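PDB 4CCY: carboxylesterase YBFK from Bacillus subtilis, which hydrolyses carboxylic esters to an alcohol and a carboxylate, as an alpha/beta-hydrolase carboxylesterase. Local coordinates for residues Leu15-Ala20 / Gln197-Ala202; Ser67-Pro72 / Ala126-Gly131; Glu156-Phe161 / Glu254-Leu259; Ala170-Ala175 / Ala202-Gln207. All blocks are in the same frame, centred on the assembly; numbering follows the deposited sequence.

Overall arrangement
Interaction 2 lies near the centre of the molecule, where strand 123-128 of the central sheet turns into helix 130-141 at the probable nucleophile. Interactions 1 and 4 share helix 194-205, with centres about 11 Å apart: residues 15-20 and 170-175 both pack on that helix. Interaction 1 reaches interaction 2, about 17 Å away centre to centre, through Q199 against A68. Interaction 3 stands across the molecule, its centre about 33 Å from that of interaction 1. Along the chain interaction 1 opens first, interaction 2 opens and closes next, and interaction 1 alternates with 3 and 4. Interaction 1 lays the amino-terminal helix on helix 194-205; interaction 3 fastens the loop after strand 156-157 to helix 249-259.

Interaction 1: Leu15-Ala20 / Gln197-Ala202; sequences LRFYQA and QRQIVA
A20 and Q199 stand close across two helices, and the aliphatic contact centres on the methyl of A20. Its CB rests 3.8 Å from Q199 CA and 4.4 Å from A202 CB, so one methyl meets backbone and side chain of the facing helix together. R198 adds its CG alongside the same methyl.

The aromatic contact belongs to F17. With CG anti to the backbone N (chi1 170°), the ring reaches Q199 and presents an edge to its backbone, F17 CD1 lying 3.6 Å from Q199 O near the ring plane. The next ring atom, F17 CE1, meets Q199 CG at 3.8 Å, and the amide plane beyond is turned 67° from the ring.

These residues illustrate an antiparallel helix pair: the short segments approach to 8.6 Å between axes at 157°, close spacing that suits the alanines A20 and A202. Helix 12-24, from the amino terminus, is thus laid against helix 194-205 of the insertion that follows strand 146-152. Cutting F17 back to an alanine would remove the ring and is likely to leave a gap beside Q199 CG and Q199 O.

The polar contacts lead outward. The amide of Q199, buried at the end of an extended chain, is gripped at both atoms: OE1 bonds to S24 OG and NE2 to S66 OG, which should fix its rotation. At the border R16 NH1 and R198 NH2 stay 5.3 Å apart, and R198 NH2 has a long, weak ion pair with E205.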
loop_
_atom_site.group_PDB
_atom_site.type_symbol
_atom_site.label_atom_id
_atom_site.label_comp_id
_atom_site.label_asym_id
_atom_site.label_seq_id
_atom_site.Cartn_x
_atom_site.Cartn_y
_atom_site.Cartn_z
ATOM N N LEU A 15 19.059 -6.748 11.224
ATOM C CA LEU A 15 20.138 -6.016 10.581
ATOM C C LEU A 15 20.201 -6.339 9.089
ATOM O O LEU A 15 20.328 -5.444 8.261
ATOM C CB LEU A 15 21.471 -6.342 11.259
ATOM C CG LEU A 15 22.694 -5.490 10.909
ATOM C CD1 LEU A 15 22.473 -4.011 11.208
ATOM C CD2 LEU A 15 23.906 -6.026 11.654
ATOM N N ARG A 16 20.098 -7.620 8.753
ATOM C CA ARG A 16 20.137 -8.042 7.363
ATOM C C ARG A 16 18.972 -7.446 6.564
ATOM O O ARG A 16 19.144 -7.077 5.396
ATOM C CB ARG A 16 20.192 -9.564 7.255
ATOM C CG ARG A 16 21.597 -10.116 7.440
ATOM C CD ARG A 16 21.640 -11.622 7.272
ATOM N NE ARG A 16 21.571 -12.314 8.558
ATOM C CZ ARG A 16 20.572 -13.104 8.948
ATOM N NH1 ARG A 16 19.526 -13.324 8.153
ATOM N NH2 ARG A 16 20.621 -13.681 10.139
ATOM N N PHE A 17 17.806 -7.336 7.204
ATOM C CA PHE A 17 16.648 -6.700 6.576
ATOM C C PHE A 17 16.837 -5.191 6.339
ATOM O O PHE A 17 16.625 -4.699 5.225
ATOM C CB PHE A 17 15.358 -6.943 7.372
ATOM C CG PHE A 17 14.201 -6.110 6.898
ATOM C CD1 PHE A 17 13.582 -6.386 5.670
ATOM C CD2 PHE A 17 13.749 -5.029 7.649
ATOM C CE1 PHE A 17 12.514 -5.613 5.218
ATOM C CE2 PHE A 17 12.690 -4.250 7.200
ATOM C CZ PHE A 17 12.075 -4.542 5.982
ATOM N N TYR A 18 17.219 -4.474 7.394
ATOM C CA TYR A 18 17.544 -3.054 7.298
ATOM C C TYR A 18 18.606 -2.818 6.221
ATOM O O TYR A 18 18.490 -1.890 5.430
ATOM C CB TYR A 18 17.968 -2.486 8.673
ATOM C CG TYR A 18 16.815 -1.945 9.523
ATOM C CD1 TYR A 18 15.845 -2.799 10.060
ATOM C CD2 TYR A 18 16.706 -0.570 9.799
ATOM C CE1 TYR A 18 14.793 -2.303 10.828
ATOM C CE2 TYR A 18 15.660 -0.060 10.570
ATOM C CZ TYR A 18 14.701 -0.931 11.077
ATOM O OH TYR A 18 13.657 -0.432 11.836
ATOM N N GLN A 19 19.612 -3.691 6.164
ATOM C CA GLN A 19 20.636 -3.603 5.129
ATOM C C GLN A 19 20.037 -3.795 3.734
ATOM O O GLN A 19 20.317 -3.011 2.833
ATOM C CB GLN A 19 21.790 -4.585 5.387
ATOM C CG GLN A 19 22.746 -4.140 6.496
ATOM C CD GLN A 19 23.771 -5.202 6.877
ATOM O OE1 GLN A 19 23.757 -6.317 6.352
ATOM N NE2 GLN A 19 24.673 -4.855 7.791
ATOM N N ALA A 20 19.200 -4.817 3.567
ATOM C CA ALA A 20 18.536 -5.057 2.287
ATOM C C ALA A 20 17.643 -3.878 1.854
ATOM O O ALA A 20 17.642 -3.510 0.681
ATOM C CB ALA A 20 17.749 -6.367 2.317
ATOM N N GLN A 197 13.286 -8.409 -4.427
ATOM C CA GLN A 197 13.220 -9.842 -4.141
ATOM C C GLN A 197 13.950 -10.133 -2.836
ATOM O O GLN A 197 13.399 -10.760 -1.922
ATOM C CB GLN A 197 13.874 -10.633 -5.282
ATOM C CG GLN A 197 13.864 -12.151 -5.106
ATOM C CD GLN A 197 12.547 -12.791 -5.510
ATOM O OE1 GLN A 197 11.794 -12.230 -6.310
ATOM N NE2 GLN A 197 12.261 -13.975 -4.957
ATOM N N ARG A 198 15.177 -9.630 -2.740
ATOM C CA ARG A 198 16.029 -9.891 -1.593
ATOM C C ARG A 198 15.451 -9.313 -0.295
ATOM O O ARG A 198 15.418 -9.996 0.733
ATOM C CB ARG A 198 17.439 -9.351 -1.857
ATOM C CG ARG A 198 18.325 -9.330 -0.629
ATOM C CD ARG A 198 18.935 -10.700 -0.396
ATOM N NE ARG A 198 19.349 -10.884 0.994
ATOM C CZ ARG A 198 18.632 -11.538 1.904
ATOM N NH1 ARG A 198 17.455 -12.063 1.574
ATOM N NH2 ARG A 198 19.093 -11.669 3.144
ATOM N N GLN A 199 14.985 -8.065 -0.367
ATOM C CA GLN A 199 14.467 -7.353 0.792
ATOM C C GLN A 199 13.245 -8.046 1.387
ATOM O O GLN A 199 13.173 -8.254 2.598
ATOM C CB GLN A 199 14.133 -5.900 0.439
ATOM C CG GLN A 199 13.582 -5.127 1.627
ATOM C CD GLN A 199 13.077 -3.741 1.283
ATOM O OE1 GLN A 199 13.564 -3.103 0.360
ATOM N NE2 GLN A 199 12.113 -3.260 2.049
ATOM N N ILE A 200 12.294 -8.399 0.529
ATOM C CA ILE A 200 11.078 -9.080 0.952
ATOM C C ILE A 200 11.383 -10.433 1.616
ATOM O O ILE A 200 10.795 -10.764 2.654
ATOM C CB ILE A 200 10.088 -9.241 -0.228
ATOM C CG1 ILE A 200 9.615 -7.863 -0.696
ATOM C CG2 ILE A 200 8.906 -10.123 0.162
ATOM C CD1 ILE A 200 8.895 -7.897 -2.022
ATOM N N VAL A 201 12.303 -11.197 1.022
ATOM C CA VAL A 201 12.750 -12.477 1.588
ATOM C C VAL A 201 13.367 -12.262 2.966
ATOM O O VAL A 201 13.003 -12.943 3.919
ATOM C CB VAL A 201 13.716 -13.227 0.640
ATOM C CG1 VAL A 201 14.357 -14.438 1.322
ATOM C CG2 VAL A 201 12.978 -13.674 -0.609
ATOM N N ALA A 202 14.260 -11.279 3.073
ATOM C CA ALA A 202 14.938 -10.958 4.336
ATOM C C ALA A 202 13.955 -10.421 5.377
ATOM O O ALA A 202 14.134 -10.625 6.578
ATOM C CB ALA A 202 16.080 -9.970 4.100
#

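Interaction 2: Ser67-Pro72 / Ala126-Gly131; sequences SAMWYP and AGLSLG
M69 and W70 face L128 across a wide backbone gap, 9.8 Å between M69 CA and L128 CA. Residues 67-70 form a short 3-10 segment, while 126-128 end a central strand that turns sharply into helix 130-141. This is the nucleophile elbow of the alpha/beta hydrolases: S129, the probable nucleophile, has the strained phi/psi of 59°/-120° and bonds through OG to H273 NE2. G127 must be small: a CB there would run into G131 O.

L128 meets both M69 and W70. Its CG lies anti to the backbone N (chi1 180°), and the branch L128 CD2 lies 3.6 Å from the methyl M69 CE. M69 points at the strand and crosses the leucine side chain at a slant, its chain bent at the last torsion, and its CE also sits 3.9 Å above the plane of the W70 ring, toward the rim. The methyl therefore fits between an indole face and a leucine branch. W70 reaches the strand with the far end of its six-membered ring: CH2 is 4.2 Å from L128 CB, and the indole edge points at the backbone, W70 CH2 lying 4.0 Å from L128 N.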
loop_
_atom_site.group_PDB
_atom_site.type_symbol
_atom_site.label_atom_id
_atom_site.label_comp_id
_atom_site.label_asym_id
_atom_site.label_seq_id
_atom_site.Cartn_x
_atom_site.Cartn_y
_atom_site.Cartn_z
ATOM N N SER A 67 8.006 1.070 1.646
ATOM C CA SER A 67 8.008 2.227 0.734
ATOM C C SER A 67 8.986 2.132 -0.441
ATOM O O SER A 67 8.855 2.875 -1.424
ATOM C CB SER A 67 8.261 3.519 1.519
ATOM O OG SER A 67 7.105 3.848 2.265
ATOM N N ALA A 68 9.955 1.221 -0.334
ATOM C CA ALA A 68 10.937 0.976 -1.404
ATOM C C ALA A 68 10.291 0.650 -2.769
ATOM O O ALA A 68 10.852 0.972 -3.818
ATOM C CB ALA A 68 11.910 -0.134 -1.000
ATOM N N MET A 69 9.112 0.029 -2.739
ATOM C CA MET A 69 8.408 -0.412 -3.959
ATOM C C MET A 69 7.952 0.729 -4.879
ATOM O O MET A 69 7.640 0.493 -6.048
ATOM C CB MET A 69 7.219 -1.321 -3.618
ATOM C CG MET A 69 6.103 -0.631 -2.836
ATOM S SD MET A 69 4.537 -1.494 -3.036
ATOM C CE MET A 69 4.004 -0.829 -4.617
ATOM N N TRP A 70 7.932 1.956 -4.369
ATOM C CA TRP A 70 7.571 3.109 -5.195
ATOM C C TRP A 70 8.651 3.648 -6.115
ATOM O O TRP A 70 8.423 4.648 -6.800
ATOM C CB TRP A 70 6.999 4.248 -4.336
ATOM C CG TRP A 70 5.796 3.826 -3.533
ATOM C CD1 TRP A 70 5.693 3.714 -2.147
ATOM C CD2 TRP A 70 4.484 3.407 -4.047
ATOM N NE1 TRP A 70 4.444 3.283 -1.784
ATOM C CE2 TRP A 70 3.670 3.081 -2.874
ATOM C CE3 TRP A 70 3.918 3.288 -5.323
ATOM C CZ2 TRP A 70 2.351 2.654 -2.991
ATOM C CZ3 TRP A 70 2.597 2.843 -5.429
ATOM C CH2 TRP A 70 1.829 2.540 -4.292
ATOM N N TYR A 71 9.821 3.011 -6.174
ATOM C CA TYR A 71 10.909 3.537 -7.040
ATOM C C TYR A 71 10.512 3.809 -8.515
ATOM O O TYR A 71 10.958 4.797 -9.076
ATOM C CB TYR A 71 12.213 2.707 -6.946
ATOM C CG TYR A 71 12.132 1.370 -7.632
ATOM C CD1 TYR A 71 12.432 1.236 -8.999
ATOM C CD2 TYR A 71 11.721 0.239 -6.937
ATOM C CE1 TYR A 71 12.318 0.008 -9.639
ATOM C CE2 TYR A 71 11.608 -0.995 -7.575
ATOM C CZ TYR A 71 11.910 -1.103 -8.916
ATOM O OH TYR A 71 11.795 -2.332 -9.540
ATOM N N PRO A 72 9.669 2.957 -9.143
ATOM C CA PRO A 72 9.419 3.278 -10.563
ATOM C C PRO A 72 8.248 4.247 -10.786
ATOM O O PRO A 72 7.910 4.562 -11.921
ATOM C CB PRO A 72 9.091 1.913 -11.166
ATOM C CG PRO A 72 8.481 1.148 -10.040
ATOM C CD PRO A 72 9.009 1.696 -8.750
ATOM N N ALA A 126 -2.439 7.423 -2.451
ATOM C CA ALA A 126 -2.352 6.338 -3.440
ATOM C C ALA A 126 -1.750 5.139 -2.765
ATOM O O ALA A 126 -0.784 5.276 -2.016
ATOM C CB ALA A 126 -1.522 6.746 -4.659
ATOM N N GLY A 127 -2.324 3.968 -3.009
ATOM C CA GLY A 127 -1.872 2.776 -2.319
ATOM C C GLY A 127 -2.102 1.470 -3.043
ATOM O O GLY A 127 -3.022 1.343 -3.853
ATOM N N LEU A 128 -1.269 0.489 -2.714
ATOM C CA LEU A 128 -1.357 -0.828 -3.307
ATOM C C LEU A 128 -1.664 -1.892 -2.262
ATOM O O LEU A 128 -1.062 -1.899 -1.194
ATOM C CB LEU A 128 -0.042 -1.174 -4.012
ATOM C CG LEU A 128 -0.044 -2.558 -4.666
ATOM C CD1 LEU A 128 -0.393 -2.431 -6.141
ATOM C CD2 LEU A 128 1.301 -3.243 -4.504
ATOM N N SER A 129 -2.591 -2.797 -2.585
ATOM C CA SER A 129 -2.859 -3.971 -1.760
ATOM C C SER A 129 -3.270 -3.551 -0.340
ATOM O O SER A 129 -4.276 -2.850 -0.188
ATOM C CB SER A 129 -1.648 -4.918 -1.797
ATOM O OG SER A 129 -2.011 -6.243 -1.481
ATOM N N LEU A 130 -2.518 -3.963 0.686
ATOM C CA LEU A 130 -2.747 -3.487 2.073
ATOM C C LEU A 130 -2.912 -1.965 2.212
ATOM O O LEU A 130 -3.857 -1.484 2.846
ATOM C CB LEU A 130 -1.634 -3.952 3.011
ATOM C CG LEU A 130 -1.685 -3.536 4.494
ATOM C CD1 LEU A 130 -2.941 -4.069 5.190
ATOM C CD2 LEU A 130 -0.445 -4.030 5.211
ATOM N N GLY A 131 -1.982 -1.201 1.654
ATOM C CA GLY A 131 -2.121 0.248 1.683
ATOM C C GLY A 131 -3.353 0.728 0.925
ATOM O O GLY A 131 -3.939 1.748 1.262
#

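Interaction 3: Glu156-Phe161 / Glu254-Leu259; sequences EAFISF and ERASVL
R255 stretches from its helix toward the carbonyl of F158: the chain closes on the oxygen at CD, swings wider at NE and CZ, and returns to it with NH1. From CB the chain leaves with CG anti to the backbone N (chi1 -163°) and runs extended to NE, passing F158 O alongside. R255 CG is 4.1 Å from F158 O, and CD closes to 3.3 Å from the same oxygen. The end of the I159 side chain, CD1, lies loosely against R255 CD at 4.3 Å. At the tip NH1 donates to F158 O, 3.0 Å away with an N-H...O angle of 154°, arriving 49° above the carbonyl plane. NH2 makes a salt bridge with D226 and a hydrogen bond to F224 O, while L259 CD1 lies 3.6 Å over one guanidinium face.

The helix here, 249-259, is the connection of a beta-alpha-beta unit between the neighbouring parallel strands 236-241 and 264-268. R255 joins the loop after strand 156-157, through F158 O, to the chain after strand 222-223, through F224 O and D226. A methionine in its place would probably leave F158 O without this donor and D226 without its ionic mate.

Beside the arginine, the ring of F158 leans on the helix, F158 CD1 meeting A256 CB at 3.6 Å. The loop is held from within, where E156 OE2 accepts F161 N at 2.8 Å on its anti side.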
loop_
_atom_site.group_PDB
_atom_site.type_symbol
_atom_site.label_atom_id
_atom_site.label_comp_id
_atom_site.label_asym_id
_atom_site.label_seq_id
_atom_site.Cartn_x
_atom_site.Cartn_y
_atom_site.Cartn_z
ATOM N N GLU A 156 -8.376 -7.557 -0.459
ATOM C CA GLU A 156 -9.836 -7.652 -0.306
ATOM C C GLU A 156 -10.500 -6.297 -0.518
ATOM O O GLU A 156 -10.336 -5.695 -1.583
ATOM C CB GLU A 156 -10.228 -8.282 1.036
ATOM C CG GLU A 156 -9.940 -9.769 1.086
ATOM C CD GLU A 156 -10.758 -10.508 2.122
ATOM O OE1 GLU A 156 -11.140 -9.891 3.140
ATOM O OE2 GLU A 156 -11.010 -11.712 1.915
ATOM N N ALA A 157 -11.240 -5.823 0.487
ATOM C CA ALA A 157 -11.956 -4.547 0.423
ATOM C C ALA A 157 -13.213 -4.609 -0.444
ATOM O O ALA A 157 -14.303 -4.288 0.035
ATOM C CB ALA A 157 -11.033 -3.410 -0.021
ATOM N N PHE A 158 -13.071 -5.025 -1.708
ATOM C CA PHE A 158 -14.224 -5.093 -2.620
ATOM C C PHE A 158 -14.774 -6.493 -2.869
ATOM O O PHE A 158 -15.926 -6.634 -3.273
ATOM C CB PHE A 158 -13.908 -4.382 -3.941
ATOM C CG PHE A 158 -13.604 -2.936 -3.756
ATOM C CD1 PHE A 158 -14.635 -2.009 -3.660
ATOM C CD2 PHE A 158 -12.284 -2.504 -3.607
ATOM C CE1 PHE A 158 -14.360 -0.663 -3.458
ATOM C CE2 PHE A 158 -12.005 -1.162 -3.401
ATOM C CZ PHE A 158 -13.038 -0.244 -3.322
ATOM N N ILE A 159 -13.946 -7.512 -2.628
ATOM C CA ILE A 159 -14.343 -8.908 -2.758
ATOM C C ILE A 159 -13.437 -9.784 -1.866
ATOM O O ILE A 159 -12.351 -9.349 -1.468
ATOM C CB ILE A 159 -14.324 -9.350 -4.250
ATOM C CG1 ILE A 159 -15.363 -10.446 -4.527
ATOM C CG2 ILE A 159 -12.934 -9.751 -4.713
ATOM C CD1 ILE A 159 -16.774 -9.913 -4.681
ATOM N N SER A 160 -13.910 -10.988 -1.523
ATOM C CA SER A 160 -13.166 -11.947 -0.681
ATOM C C SER A 160 -11.959 -12.545 -1.395
ATOM O O SER A 160 -11.992 -12.734 -2.613
ATOM C CB SER A 160 -14.077 -13.105 -0.269
ATOM O OG SER A 160 -15.164 -12.640 0.496
ATOM N N PHE A 161 -10.909 -12.861 -0.634
ATOM C CA PHE A 161 -9.723 -13.554 -1.166
ATOM C C PHE A 161 -10.104 -14.948 -1.628
ATOM O O PHE A 161 -11.073 -15.527 -1.119
ATOM C CB PHE A 161 -8.669 -13.748 -0.077
ATOM C CG PHE A 161 -7.813 -12.542 0.199
ATOM C CD1 PHE A 161 -7.339 -11.737 -0.833
ATOM C CD2 PHE A 161 -7.431 -12.245 1.507
ATOM C CE1 PHE A 161 -6.526 -10.639 -0.560
ATOM C CE2 PHE A 161 -6.618 -11.150 1.787
ATOM C CZ PHE A 161 -6.169 -10.344 0.752
ATOM N N GLU A 254 -16.914 -5.189 -10.861
ATOM C CA GLU A 254 -18.368 -5.061 -10.991
ATOM C C GLU A 254 -19.027 -4.486 -9.723
ATOM O O GLU A 254 -19.812 -3.520 -9.790
ATOM C CB GLU A 254 -19.007 -6.403 -11.377
ATOM C CG GLU A 254 -18.771 -6.790 -12.831
ATOM C CD GLU A 254 -19.595 -7.988 -13.272
ATOM O OE1 GLU A 254 -20.696 -8.207 -12.716
ATOM O OE2 GLU A 254 -19.150 -8.707 -14.191
ATOM N N ARG A 255 -18.688 -5.070 -8.573
ATOM C CA ARG A 255 -19.215 -4.618 -7.283
ATOM C C ARG A 255 -18.871 -3.145 -6.984
ATOM O O ARG A 255 -19.755 -2.346 -6.664
ATOM C CB ARG A 255 -18.741 -5.550 -6.154
ATOM C CG ARG A 255 -19.549 -5.418 -4.885
ATOM C CD ARG A 255 -19.181 -6.437 -3.810
ATOM N NE ARG A 255 -19.831 -6.040 -2.563
ATOM C CZ ARG A 255 -19.227 -5.456 -1.527
ATOM N NH1 ARG A 255 -17.918 -5.246 -1.530
ATOM N NH2 ARG A 255 -19.945 -5.105 -0.459
ATOM N N ALA A 256 -17.597 -2.788 -7.104
ATOM C CA ALA A 256 -17.163 -1.411 -6.863
ATOM C C ALA A 256 -17.862 -0.420 -7.802
ATOM O O ALA A 256 -18.337 0.630 -7.365
ATOM C CB ALA A 256 -15.656 -1.298 -7.007
ATOM N N SER A 257 -17.916 -0.772 -9.090
ATOM C CA SER A 257 -18.543 0.063 -10.107
ATOM C C SER A 257 -20.005 0.342 -9.793
ATOM O O SER A 257 -20.476 1.449 -10.007
ATOM C CB SER A 257 -18.418 -0.580 -11.490
ATOM O OG SER A 257 -17.070 -0.571 -11.910
ATOM N N VAL A 258 -20.705 -0.655 -9.264
ATOM C CA VAL A 258 -22.128 -0.518 -8.953
ATOM C C VAL A 258 -22.346 0.344 -7.705
ATOM O O VAL A 258 -23.239 1.193 -7.685
ATOM C CB VAL A 258 -22.825 -1.894 -8.774
ATOM C CG1 VAL A 258 -24.267 -1.725 -8.294
ATOM C CG2 VAL A 258 -22.823 -2.674 -10.081
ATOM N N LEU A 259 -21.526 0.127 -6.678
ATOM C CA LEU A 259 -21.791 0.688 -5.355
ATOM C C LEU A 259 -21.193 2.067 -5.076
ATOM O O LEU A 259 -21.829 2.885 -4.426
ATOM C CB LEU A 259 -21.378 -0.307 -4.254
ATOM C CG LEU A 259 -22.120 -1.653 -4.272
ATOM C CD1 LEU A 259 -21.460 -2.641 -3.334
ATOM C CD2 LEU A 259 -23.609 -1.496 -3.948
#

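Interaction 4: Ala170-Ala175 / Ala202-Gln207; sequences AELTGA and AGVEWQ
The helical insertion over the hydrolase core holds this contact, in which the loop joining helices 164-170 and 175-186 lies on the last turn of helix 194-205 and L172 and G174 meet V204. The chains come close, with G174 CA 4.7 Å from E205 CA.

V204 is the apolar centre. Its CG1, anti to the backbone N (chi1 -179°), projects into the bend of the loop, where L172 is the centre of an inverse gamma turn. The methyl meets mostly backbone: V204 CG1 is 3.5 Å from L172 C and 3.4 Å from G174 O, with the amide of T173 beside it. From the leucine side chain itself CB makes the approach, 4.1 Å from V204 CG1.

Next to this methyl a water spans the two backbones. Water 1 lies 2.8 Å from L172 O and 2.7 Å from V204 O and is placed to donate to both, though with other acceptors in reach the two bonds may not be made all the time.

E205 extends along the border of the contact toward the start of helix 175-186, whose N-cap residue is G174. Its OE2 comes 3.4 Å from A175 CB, and its CG runs past the backbone N of that alanine.

Around the contact, V204 also touches A178 and L172 touches Y181, both on helix 175-186. At the end of helix 194-205, K92 NZ bonds to G203 O and W206 O, and W206 packs on Y18 of helix 12-24.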
loop_
_atom_site.group_PDB
_atom_site.type_symbol
_atom_site.label_atom_id
_atom_site.label_comp_id
_atom_site.label_asym_id
_atom_site.label_seq_id
_atom_site.Cartn_x
_atom_site.Cartn_y
_atom_site.Cartn_z
ATOM N N ALA A 170 0.031 -17.980 5.605
ATOM C CA ALA A 170 0.404 -18.812 6.759
ATOM C C ALA A 170 1.831 -19.349 6.675
ATOM O O ALA A 170 2.447 -19.654 7.697
ATOM C CB ALA A 170 -0.573 -19.961 6.917
ATOM N N GLU A 171 2.350 -19.463 5.456
ATOM C CA GLU A 171 3.696 -19.992 5.233
ATOM C C GLU A 171 4.814 -18.931 5.201
ATOM O O GLU A 171 5.966 -19.240 4.886
ATOM C CB GLU A 171 3.707 -20.891 3.997
ATOM C CG GLU A 171 2.842 -22.130 4.224
ATOM C CD GLU A 171 2.924 -23.163 3.125
ATOM O OE1 GLU A 171 3.291 -22.829 1.983
ATOM O OE2 GLU A 171 2.611 -24.330 3.406
ATOM N N LEU A 172 4.486 -17.700 5.580
ATOM C CA LEU A 172 5.487 -16.627 5.621
ATOM C C LEU A 172 6.292 -16.671 6.916
ATOM O O LEU A 172 6.275 -15.739 7.719
ATOM C CB LEU A 172 4.831 -15.263 5.398
ATOM C CG LEU A 172 4.208 -15.055 4.013
ATOM C CD1 LEU A 172 3.412 -13.755 3.955
ATOM C CD2 LEU A 172 5.254 -15.117 2.902
ATOM N N THR A 173 7.005 -17.775 7.104
ATOM C CA THR A 173 7.709 -18.051 8.353
ATOM C C THR A 173 9.223 -18.136 8.157
ATOM O O THR A 173 9.967 -18.281 9.118
ATOM C CB THR A 173 7.203 -19.356 8.984
ATOM O OG1 THR A 173 7.296 -20.408 8.018
ATOM C CG2 THR A 173 5.740 -19.208 9.442
ATOM N N GLY A 174 9.654 -18.049 6.901
ATOM C CA GLY A 174 11.060 -18.148 6.523
ATOM C C GLY A 174 11.215 -17.916 5.034
ATOM O O GLY A 174 10.255 -17.525 4.364
ATOM N N ALA A 175 12.414 -18.175 4.515
ATOM C CA ALA A 175 12.760 -17.877 3.119
ATOM C C ALA A 175 11.934 -18.656 2.093
ATOM O O ALA A 175 11.409 -18.059 1.154
ATOM C CB ALA A 175 14.250 -18.088 2.875
ATOM N N ALA A 202 14.260 -11.279 3.073
ATOM C CA ALA A 202 14.938 -10.958 4.336
ATOM C C ALA A 202 13.955 -10.421 5.377
ATOM O O ALA A 202 14.134 -10.625 6.578
ATOM C CB ALA A 202 16.080 -9.970 4.100
ATOM N N GLY A 203 12.914 -9.737 4.906
ATOM C CA GLY A 203 11.839 -9.258 5.768
ATOM C C GLY A 203 11.137 -10.408 6.459
ATOM O O GLY A 203 10.925 -10.377 7.668
ATOM N N VAL A 204 10.790 -11.424 5.674
ATOM C CA VAL A 204 10.134 -12.619 6.168
ATOM C C VAL A 204 11.070 -13.445 7.078
ATOM O O VAL A 204 10.631 -13.997 8.085
ATOM C CB VAL A 204 9.571 -13.470 4.995
ATOM C CG1 VAL A 204 8.852 -14.703 5.515
ATOM C CG2 VAL A 204 8.624 -12.639 4.128
ATOM N N GLU A 205 12.354 -13.514 6.731
ATOM C CA GLU A 205 13.344 -14.202 7.577
ATOM C C GLU A 205 13.466 -13.582 8.967
ATOM O O GLU A 205 13.683 -14.285 9.948
ATOM C CB GLU A 205 14.707 -14.248 6.898
ATOM C CG GLU A 205 14.748 -15.258 5.764
ATOM C CD GLU A 205 16.074 -15.280 5.040
ATOM O OE1 GLU A 205 16.649 -14.195 4.783
ATOM O OE2 GLU A 205 16.539 -16.392 4.722
ATOM N N TRP A 206 13.319 -12.264 9.037
ATOM C CA TRP A 206 13.359 -11.555 10.302
ATOM C C TRP A 206 12.158 -11.915 11.125
ATOM O O TRP A 206 11.042 -11.562 10.780
ATOM C CB TRP A 206 13.448 -10.044 10.060
ATOM C CG TRP A 206 13.556 -9.213 11.323
ATOM C CD1 TRP A 206 14.017 -9.617 12.574
ATOM C CD2 TRP A 206 13.220 -7.793 11.484
ATOM N NE1 TRP A 206 13.974 -8.577 13.473
ATOM C CE2 TRP A 206 13.506 -7.458 12.885
ATOM C CE3 TRP A 206 12.715 -6.804 10.642
ATOM C CZ2 TRP A 206 13.298 -6.182 13.392
ATOM C CZ3 TRP A 206 12.517 -5.520 11.166
ATOM C CH2 TRP A 206 12.789 -5.224 12.508
ATOM N N GLN A 207 12.385 -12.632 12.221
ATOM C CA GLN A 207 11.303 -13.048 13.103
ATOM C C GLN A 207 10.985 -11.963 14.128
ATOM O O GLN A 207 11.615 -11.889 15.181
ATOM C CB GLN A 207 11.644 -14.377 13.800
ATOM C CG GLN A 207 11.781 -15.559 12.843
ATOM C CD GLN A 207 10.604 -15.688 11.883
ATOM O OE1 GLN A 207 10.751 -15.501 10.674
ATOM N NE2 GLN A 207 9.429 -15.998 12.419
HETATM O O HOH W 1 8.097 -14.052 9.108
#